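Local coordinates for ZINC phosphodiesterase ELAC protein 1 (Homo sapiens, PDB 3ZWF) that removes a 2',3'-cyclic phosphate from tRNAs during their repair and shows some tRNA 3'-processing endonuclease activity, using two zinc ions, at residues 54-59 and 70-75; 268-273 and 297-302; 290-295 and 307-312. One frame throughout, in Å; residues are numbered along the deposited sequence. Where two conformers were deposited one is given.

How the contacts relate
The contacts pack helices onto the two sheets of the metallo-beta-lactamase fold. Contact 1 joins helix 69-79 to strand 53-57 of one sheet, its I56 side chain about 10 Å from that of zinc ligand H65; contacts 2 and 3 join helix 292-301 to neighbouring strands 269-273 and 306-310 of the other. Across the chain's centre, contact 1 lies about 26 Å from contact 2 and about 25 Å from contact 3 (centres). Contacts 2 and 3, centres about 9 Å apart, are stitched by probable hydrogen bonds V308 N to L270 O (2.8 Å) and H272 N to V308 O (3.0 Å). H311 of contact 3 binds zinc; side chain to side chain, H272 lies about 8 Å away.

Contact 1. Residues 54-59 and 70-75; sequences TKIFIT and PGLLCT
I56, on strand 53-57 in the interior of its sheet, meets L72 and L73 of helix 69-79. Before it in the strand, T54 OG1 hydrogen-bonds E29, and K55 NZ forms a salt bridge with E90. I56 then directs its side chain toward the helix. Its CD1 does all the touching: CG1 is anti to the carbonyl carbon (chi1 -57°) and CD1 is anti to CA (chi2 173°), so that CD1 sits at the extended tip of the side chain. There it approaches two leucine methyls, L72 CD2 at 4.3 Å and L73 CD2 at 4.2 Å. L72 starts out toward the strand; L73 CB does not point at it, yet L73 CD2 comes up to I56 CD1. Next along the strand, F57 stacks with F33, and T59 OG1, just past the strand, is hydrogen-bonded to D34. L72 also packs on L32 and L43, and L73 on I101 and F114, so strand 29-33, helices 39-45 and 97-107 and a loop share this layer. Only 78 Å² is buried between the segments. No hydrogen bond crosses: helix and strand are joined by methyl-to-methyl dispersion and burial of apolar surface, a contact with little directional demand.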
loop_
_atom_site.group_PDB
_atom_site.type_symbol
_atom_site.label_atom_id
_atom_site.label_comp_id
_atom_site.label_asym_id
_atom_site.label_seq_id
_atom_site.Cartn_x
_atom_site.Cartn_y
_atom_site.Cartn_z
ATOM N N THR A 54 3.894 -16.484 9.691
ATOM C CA THR A 54 5.272 -16.999 9.629
ATOM C C THR A 54 5.843 -17.128 8.206
ATOM O O THR A 54 7.062 -17.214 8.007
ATOM C CB THR A 54 5.374 -18.359 10.291
ATOM O OG1 THR A 54 4.446 -19.254 9.661
ATOM C CG2 THR A 54 5.025 -18.277 11.764
ATOM N N LYS A 55 4.948 -17.156 7.228
ATOM C CA LYS A 55 5.328 -17.256 5.831
ATOM C C LYS A 55 4.391 -16.439 4.964
ATOM O O LYS A 55 3.204 -16.338 5.248
ATOM C CB LYS A 55 5.315 -18.723 5.345
ATOM C CG LYS A 55 6.203 -19.664 6.161
ATOM C CD LYS A 55 6.304 -21.063 5.552
ATOM C CE LYS A 55 6.893 -22.065 6.552
ATOM N NZ LYS A 55 8.252 -21.683 6.940
ATOM N N ILE A 56 4.957 -15.908 3.888
ATOM C CA ILE A 56 4.245 -15.136 2.897
ATOM C C ILE A 56 4.636 -15.595 1.508
ATOM O O ILE A 56 5.829 -15.773 1.206
ATOM C CB ILE A 56 4.558 -13.590 3.087
ATOM C CG1 ILE A 56 4.166 -13.179 4.514
ATOM C CG2 ILE A 56 3.811 -12.747 2.067
ATOM C CD1 ILE A 56 4.564 -11.771 4.913
ATOM N N PHE A 57 3.642 -15.810 0.668
ATOM C CA PHE A 57 3.814 -16.295 -0.678
ATOM C C PHE A 57 3.184 -15.299 -1.644
ATOM O O PHE A 57 1.986 -15.042 -1.563
ATOM C CB PHE A 57 3.146 -17.689 -0.855
ATOM C CG PHE A 57 3.615 -18.740 0.129
ATOM C CD1 PHE A 57 3.098 -18.828 1.413
ATOM C CD2 PHE A 57 4.589 -19.663 -0.256
ATOM C CE1 PHE A 57 3.539 -19.768 2.307
ATOM C CE2 PHE A 57 5.032 -20.605 0.635
ATOM C CZ PHE A 57 4.502 -20.694 1.911
ATOM N N ILE A 58 3.972 -14.815 -2.601
ATOM C CA ILE A 58 3.480 -13.841 -3.599
ATOM C C ILE A 58 3.417 -14.448 -4.977
ATOM O O ILE A 58 4.423 -15.006 -5.471
ATOM C CB ILE A 58 4.404 -12.569 -3.635
ATOM C CG1 ILE A 58 4.496 -11.897 -2.263
ATOM C CG2 ILE A 58 3.912 -11.580 -4.696
ATOM C CD1 ILE A 58 3.154 -11.400 -1.645
ATOM N N THR A 59 2.219 -14.434 -5.577
ATOM C CA THR A 59 1.968 -15.164 -6.860
ATOM C C THR A 59 2.583 -14.473 -8.072
ATOM O O THR A 59 3.057 -15.114 -8.981
ATOM C CB THR A 59 0.500 -15.347 -7.151
ATOM O OG1 THR A 59 -0.156 -14.063 -7.189
ATOM C CG2 THR A 59 -0.173 -16.245 -6.079
ATOM N N PRO A 70 5.158 -3.976 2.224
ATOM C CA PRO A 70 6.002 -3.157 3.112
ATOM C C PRO A 70 5.267 -2.711 4.361
ATOM O O PRO A 70 5.813 -2.784 5.478
ATOM C CB PRO A 70 6.364 -1.960 2.221
ATOM C CG PRO A 70 6.353 -2.500 0.861
ATOM C CD PRO A 70 5.192 -3.473 0.838
ATOM N N GLY A 71 4.030 -2.250 4.165
ATOM C CA GLY A 71 3.182 -1.835 5.269
ATOM C C GLY A 71 2.932 -2.937 6.252
ATOM O O GLY A 71 3.024 -2.733 7.455
ATOM N N LEU A 72 2.601 -4.115 5.732
ATOM C CA LEU A 72 2.373 -5.284 6.573
ATOM C C LEU A 72 3.593 -5.603 7.453
ATOM O O LEU A 72 3.448 -5.841 8.646
ATOM C CB LEU A 72 1.963 -6.475 5.749
ATOM C CG LEU A 72 1.707 -7.766 6.534
ATOM C CD1 LEU A 72 0.556 -7.625 7.543
ATOM C CD2 LEU A 72 1.451 -8.918 5.555
ATOM N N LEU A 73 4.781 -5.654 6.855
ATOM C CA LEU A 73 6.005 -5.983 7.617
ATOM C C LEU A 73 6.246 -4.940 8.700
ATOM O O LEU A 73 6.546 -5.270 9.843
ATOM C CB LEU A 73 7.232 -6.073 6.699
ATOM C CG LEU A 73 7.163 -7.203 5.643
ATOM C CD1 LEU A 73 8.338 -7.166 4.684
ATOM C CD2 LEU A 73 6.969 -8.608 6.282
ATOM N N CYS A 74 6.081 -3.672 8.339
ATOM C CA CYS A 74 6.289 -2.571 9.293
ATOM C C CYS A 74 5.376 -2.707 10.505
ATOM O O CYS A 74 5.794 -2.561 11.649
ATOM C CB CYS A 74 6.060 -1.203 8.634
ATOM S SG CYS A 74 7.316 -0.725 7.549
ATOM N N THR A 75 4.117 -2.988 10.234
ATOM C CA THR A 75 3.103 -3.052 11.280
ATOM C C THR A 75 3.314 -4.300 12.161
ATOM O O THR A 75 3.232 -4.218 13.387
ATOM C CB THR A 75 1.682 -2.879 10.655
ATOM O OG1 THR A 75 1.623 -1.579 10.034
ATOM C CG2 THR A 75 0.597 -2.998 11.696
#

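Contact 2. Residues 268-273 and 297-302; sequences DLLIHE and TFAKLC
L270 and H272 of strand 269-273 meet F298 and A299 of helix 292-301, all four buried. The apolar contacts centre on L270 CD2. This methyl lies 3.8 Å from F298 CD2 and 3.8 Å from A299 CA, so it rests against the helix backbone as well as against side chains; A299 CB is 4.0 Å away. The L270 and F298 side chains run at about a right angle to each other. In F298, CG stands anti to the backbone N (chi1 -180°), bringing the CD2 side of the ring to the strand.

The aromatic contact is between H272 and F298: F298 CD2 comes to the edge of the imidazole, near its plane, 4.0 Å from H272 CD2. The polar contact lies within the strand. H272 ND1 donates to E273 O at 2.8 Å, with an N-H...O angle of 162°; the oxygen is nearly in the imidazole plane and is approached on a lone pair, which helps fix the ring's rotation. The E273 carboxylate is hydrogen-bonded to H289 ND1 and to S290 N.

Strand and helix run nearly antiparallel, their segment axes 154° apart and 10.2 Å distant at closest approach. The contact joins an outer helical layer to its sheet, with parallel neighbours 245-249, 269-273 and 306-310, in the four-layer alpha-beta/beta-alpha sandwich of the metallo-beta-lactamase fold.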
loop_
_atom_site.group_PDB
_atom_site.type_symbol
_atom_site.label_atom_id
_atom_site.label_comp_id
_atom_site.label_asym_id
_atom_site.label_seq_id
_atom_site.Cartn_x
_atom_site.Cartn_y
_atom_site.Cartn_z
ATOM N N ASP A 268 -8.132 -30.674 -2.091
ATOM C CA ASP A 268 -9.268 -30.525 -1.184
ATOM C C ASP A 268 -9.908 -29.171 -1.303
ATOM O O ASP A 268 -11.119 -29.033 -1.155
ATOM C CB ASP A 268 -8.835 -30.795 0.240
ATOM C CG ASP A 268 -8.403 -32.223 0.414
ATOM O OD1 ASP A 268 -9.277 -33.103 0.375
ATOM O OD2 ASP A 268 -7.192 -32.466 0.518
ATOM N N LEU A 269 -9.071 -28.176 -1.572
ATOM C CA LEU A 269 -9.524 -26.834 -1.897
ATOM C C LEU A 269 -8.641 -26.286 -3.009
ATOM O O LEU A 269 -7.411 -26.342 -2.923
ATOM C CB LEU A 269 -9.478 -25.971 -0.655
ATOM C CG LEU A 269 -10.305 -24.683 -0.781
ATOM C CD1 LEU A 269 -11.765 -25.055 -0.637
ATOM C CD2 LEU A 269 -9.903 -23.604 0.222
ATOM N N LEU A 270 -9.270 -25.792 -4.060
ATOM C CA LEU A 270 -8.595 -25.129 -5.163
ATOM C C LEU A 270 -9.127 -23.686 -5.265
ATOM O O LEU A 270 -10.317 -23.493 -5.469
ATOM C CB LEU A 270 -8.850 -25.865 -6.474
ATOM C CG LEU A 270 -8.387 -25.209 -7.775
ATOM C CD1 LEU A 270 -6.912 -24.957 -7.744
ATOM C CD2 LEU A 270 -8.728 -26.161 -8.930
ATOM N N ILE A 271 -8.234 -22.717 -5.092
ATOM C CA ILE A 271 -8.560 -21.258 -5.176
ATOM C C ILE A 271 -8.060 -20.726 -6.518
ATOM O O ILE A 271 -6.880 -20.864 -6.867
ATOM C CB ILE A 271 -7.959 -20.469 -4.048
ATOM C CG1 ILE A 271 -8.404 -21.034 -2.699
ATOM C CG2 ILE A 271 -8.268 -18.915 -4.229
ATOM C CD1 ILE A 271 -7.795 -20.274 -1.542
ATOM N N HIS A 272 -8.998 -20.230 -7.310
ATOM C CA HIS A 272 -8.738 -19.825 -8.684
ATOM C C HIS A 272 -9.417 -18.463 -8.946
ATOM O O HIS A 272 -10.510 -18.200 -8.474
ATOM C CB HIS A 272 -9.300 -20.889 -9.649
ATOM C CG HIS A 272 -8.723 -20.849 -11.028
ATOM N ND1 HIS A 272 -8.953 -19.809 -11.910
ATOM C CD2 HIS A 272 -7.977 -21.766 -11.704
ATOM C CE1 HIS A 272 -8.306 -20.065 -13.043
ATOM N NE2 HIS A 272 -7.717 -21.241 -12.947
ATOM N N GLU A 273 -8.757 -17.639 -9.750
ATOM C CA GLU A 273 -9.437 -16.407 -10.186
ATOM C C GLU A 273 -10.582 -16.624 -11.188
ATOM O O GLU A 273 -10.644 -17.589 -11.943
ATOM C CB GLU A 273 -8.458 -15.428 -10.811
ATOM C CG GLU A 273 -7.877 -15.877 -12.139
ATOM C CD GLU A 273 -7.788 -14.690 -13.079
ATOM O OE1 GLU A 273 -8.857 -14.208 -13.532
ATOM O OE2 GLU A 273 -6.672 -14.190 -13.291
ATOM N N THR A 297 -13.378 -25.778 -15.621
ATOM C CA THR A 297 -12.804 -26.782 -16.492
ATOM C C THR A 297 -11.469 -27.269 -15.903
ATOM O O THR A 297 -11.175 -28.492 -15.885
ATOM C CB THR A 297 -12.604 -26.208 -17.902
ATOM O OG1 THR A 297 -13.871 -25.954 -18.496
ATOM C CG2 THR A 297 -11.841 -27.212 -18.810
ATOM N N PHE A 298 -10.663 -26.336 -15.403
ATOM C CA PHE A 298 -9.413 -26.719 -14.716
ATOM C C PHE A 298 -9.673 -27.533 -13.435
ATOM O O PHE A 298 -8.992 -28.530 -13.179
ATOM C CB PHE A 298 -8.533 -25.513 -14.390
ATOM C CG PHE A 298 -7.267 -25.889 -13.700
ATOM C CD1 PHE A 298 -6.264 -26.589 -14.386
ATOM C CD2 PHE A 298 -7.095 -25.629 -12.354
ATOM C CE1 PHE A 298 -5.086 -26.941 -13.746
ATOM C CE2 PHE A 298 -5.893 -25.951 -11.716
ATOM C CZ PHE A 298 -4.901 -26.616 -12.407
ATOM N N ALA A 299 -10.665 -27.110 -12.647
ATOM C CA ALA A 299 -11.044 -27.845 -11.418
ATOM C C ALA A 299 -11.486 -29.286 -11.710
ATOM O O ALA A 299 -11.116 -30.227 -10.994
ATOM C CB ALA A 299 -12.156 -27.143 -10.684
ATOM N N LYS A 300 -12.250 -29.436 -12.784
ATOM C CA LYS A 300 -12.707 -30.774 -13.264
ATOM C C LYS A 300 -11.524 -31.613 -13.748
ATOM O O LYS A 300 -11.404 -32.808 -13.448
ATOM C CB LYS A 300 -13.775 -30.593 -14.360
ATOM C CG LYS A 300 -15.164 -30.280 -13.812
ATOM N N LEU A 301 -10.614 -30.991 -14.484
ATOM C CA LEU A 301 -9.434 -31.692 -14.988
ATOM C C LEU A 301 -8.541 -32.229 -13.842
ATOM O O LEU A 301 -8.039 -33.370 -13.930
ATOM C CB LEU A 301 -8.653 -30.809 -15.950
ATOM C CG LEU A 301 -7.447 -31.381 -16.686
ATOM C CD1 LEU A 301 -7.857 -32.438 -17.701
ATOM C CD2 LEU A 301 -6.653 -30.238 -17.344
ATOM N N CYS A 302 -8.389 -31.459 -12.764
ATOM C CA CYS A 302 -7.623 -31.817 -11.559
ATOM C C CYS A 302 -8.354 -32.646 -10.528
ATOM O O CYS A 302 -7.780 -32.994 -9.487
ATOM C CB CYS A 302 -7.209 -30.564 -10.805
ATOM S SG CYS A 302 -6.148 -29.532 -11.751
#

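Contact 3. Residues 290-295 and 307-312; sequences STPQMA and LVLTHF. With ZN (zinc ion), chain D.
The dinuclear zinc site of the metallo-beta-lactamase fold is reached by segment 307-312, whose strand packs against the first turn of helix 292-301 through L307 and L309, which meet A295 and P292. A295 CB and L309 CD2 come to 3.5 Å, a tight methyl contact. The other L309 methyl, CD1, rests 4.1 Å from P292 CB; with CG anti to the carbonyl carbon (chi1 -62°), the leucine fork sets one methyl against each residue. L307 CD2 lies 3.9 Å from A295 O and 4.3 Å from A295 CB, touching backbone as well as side chain. The contact is wholly van der Waals. T291 is the N-cap of helix 292-301: T291 O accepts the backbone N-H of A295, and T291 OG1 is hydrogen-bonded to D278; a weak bond also runs from T291 N to M294 SD. Beyond the strand, the chain turns at H311, whose backbone is left-handed (phi 60°, psi 54°). T275 OG1 is hydrogen-bonded to H311 ND1, a second-shell bond that orients the ring. The zinc ion is also bound by D64, H65 and D251, and by a water at 2.2 Å; H311 supplies NE2, 2.2 Å from the zinc.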
loop_
_atom_site.group_PDB
_atom_site.type_symbol
_atom_site.label_atom_id
_atom_site.label_comp_id
_atom_site.label_asym_id
_atom_site.label_seq_id
_atom_site.Cartn_x
_atom_site.Cartn_y
_atom_site.Cartn_z
ATOM N N SER A 290 -8.986 -15.337 -16.279
ATOM C CA SER A 290 -9.929 -16.462 -16.460
ATOM C C SER A 290 -11.367 -16.047 -16.177
ATOM O O SER A 290 -11.669 -15.046 -15.495
ATOM C CB SER A 290 -9.547 -17.588 -15.517
ATOM O OG SER A 290 -8.315 -18.157 -15.887
ATOM N N THR A 291 -12.265 -16.855 -16.701
ATOM C CA THR A 291 -13.685 -16.712 -16.424
ATOM C C THR A 291 -14.154 -17.965 -15.640
ATOM O O THR A 291 -13.377 -18.912 -15.456
ATOM C CB THR A 291 -14.480 -16.581 -17.721
ATOM O OG1 THR A 291 -14.437 -17.821 -18.422
ATOM C CG2 THR A 291 -13.934 -15.441 -18.596
ATOM N N PRO A 292 -15.408 -17.965 -15.142
ATOM C CA PRO A 292 -15.767 -19.123 -14.333
ATOM C C PRO A 292 -15.717 -20.469 -15.074
ATOM O O PRO A 292 -15.332 -21.465 -14.478
ATOM C CB PRO A 292 -17.197 -18.814 -13.916
ATOM C CG PRO A 292 -17.220 -17.307 -13.816
ATOM C CD PRO A 292 -16.392 -16.867 -14.984
ATOM N N GLN A 293 -16.071 -20.468 -16.351
ATOM C CA GLN A 293 -16.005 -21.727 -17.120
ATOM C C GLN A 293 -14.564 -22.220 -17.258
ATOM O O GLN A 293 -14.300 -23.410 -17.240
ATOM C CB GLN A 293 -16.664 -21.583 -18.477
ATOM C CG GLN A 293 -16.786 -22.942 -19.236
ATOM C CD GLN A 293 -17.448 -24.103 -18.461
ATOM O OE1 GLN A 293 -16.791 -25.154 -18.194
ATOM N NE2 GLN A 293 -18.736 -23.955 -18.150
ATOM N N MET A 294 -13.613 -21.296 -17.356
ATOM C CA MET A 294 -12.199 -21.703 -17.508
ATOM C C MET A 294 -11.695 -22.308 -16.205
ATOM O O MET A 294 -11.007 -23.364 -16.199
ATOM C CB MET A 294 -11.309 -20.514 -17.910
ATOM C CG MET A 294 -11.642 -19.954 -19.277
ATOM S SD MET A 294 -10.897 -18.336 -19.567
ATOM C CE MET A 294 -9.136 -18.712 -19.308
ATOM N N ALA A 295 -12.091 -21.686 -15.099
ATOM C CA ALA A 295 -11.706 -22.163 -13.774
ATOM C C ALA A 295 -12.335 -23.545 -13.496
ATOM O O ALA A 295 -11.670 -24.450 -12.989
ATOM C CB ALA A 295 -12.105 -21.170 -12.693
ATOM N N LEU A 307 -13.937 -25.969 -5.445
ATOM C CA LEU A 307 -13.387 -24.829 -6.174
ATOM C C LEU A 307 -13.901 -23.540 -5.533
ATOM O O LEU A 307 -15.066 -23.410 -5.330
ATOM C CB LEU A 307 -13.792 -24.862 -7.655
ATOM C CG LEU A 307 -13.407 -23.698 -8.561
ATOM C CD1 LEU A 307 -11.831 -23.447 -8.624
ATOM C CD2 LEU A 307 -14.024 -23.872 -9.941
ATOM N N VAL A 308 -12.980 -22.645 -5.198
ATOM C CA VAL A 308 -13.343 -21.315 -4.690
ATOM C C VAL A 308 -12.855 -20.305 -5.710
ATOM O O VAL A 308 -11.675 -20.238 -6.021
ATOM C CB VAL A 308 -12.734 -20.995 -3.310
ATOM C CG1 VAL A 308 -13.251 -19.587 -2.815
ATOM C CG2 VAL A 308 -13.049 -22.069 -2.316
ATOM N N LEU A 309 -13.783 -19.476 -6.189
ATOM C CA LEU A 309 -13.477 -18.418 -7.161
ATOM C C LEU A 309 -13.297 -17.098 -6.424
ATOM O O LEU A 309 -13.972 -16.826 -5.430
ATOM C CB LEU A 309 -14.619 -18.301 -8.176
ATOM C CG LEU A 309 -14.863 -19.592 -9.023
ATOM C CD1 LEU A 309 -15.913 -19.317 -10.051
ATOM C CD2 LEU A 309 -13.582 -20.060 -9.690
ATOM N N THR A 310 -12.332 -16.347 -6.922
ATOM C CA THR A 310 -11.970 -15.072 -6.299
ATOM C C THR A 310 -11.410 -14.153 -7.350
ATOM O O THR A 310 -11.484 -14.415 -8.542
ATOM C CB THR A 310 -11.027 -15.308 -5.097
ATOM O OG1 THR A 310 -10.919 -14.132 -4.287
ATOM C CG2 THR A 310 -9.640 -15.775 -5.567
ATOM N N HIS A 311 -10.929 -12.984 -6.898
ATOM C CA HIS A 311 -10.361 -11.971 -7.812
ATOM C C HIS A 311 -11.373 -11.517 -8.837
ATOM O O HIS A 311 -11.100 -11.467 -10.021
ATOM C CB HIS A 311 -9.074 -12.488 -8.498
ATOM C CG HIS A 311 -8.202 -11.434 -9.104
ATOM N ND1 HIS A 311 -8.312 -11.024 -10.416
ATOM C CD2 HIS A 311 -7.105 -10.806 -8.611
ATOM C CE1 HIS A 311 -7.378 -10.128 -10.681
ATOM N NE2 HIS A 311 -6.606 -10.014 -9.616
ATOM N N PHE A 312 -12.520 -11.088 -8.337
ATOM C CA PHE A 312 -13.596 -10.582 -9.150
ATOM C C PHE A 312 -13.454 -9.114 -9.553
ATOM O O PHE A 312 -13.019 -8.302 -8.767
ATOM C CB PHE A 312 -14.917 -10.748 -8.399
ATOM C CG PHE A 312 -15.264 -12.181 -8.046
ATOM C CD1 PHE A 312 -15.632 -13.053 -9.036
ATOM C CD2 PHE A 312 -15.246 -12.621 -6.720
ATOM C CE1 PHE A 312 -15.925 -14.373 -8.723
ATOM C CE2 PHE A 312 -15.542 -13.938 -6.388
ATOM C CZ PHE A 312 -15.923 -14.801 -7.384
HETATM ZN ZN ZN D . -4.594 -9.191 -9.914
HETATM O O HOH W 1 -2.766 -8.398 -10.767
#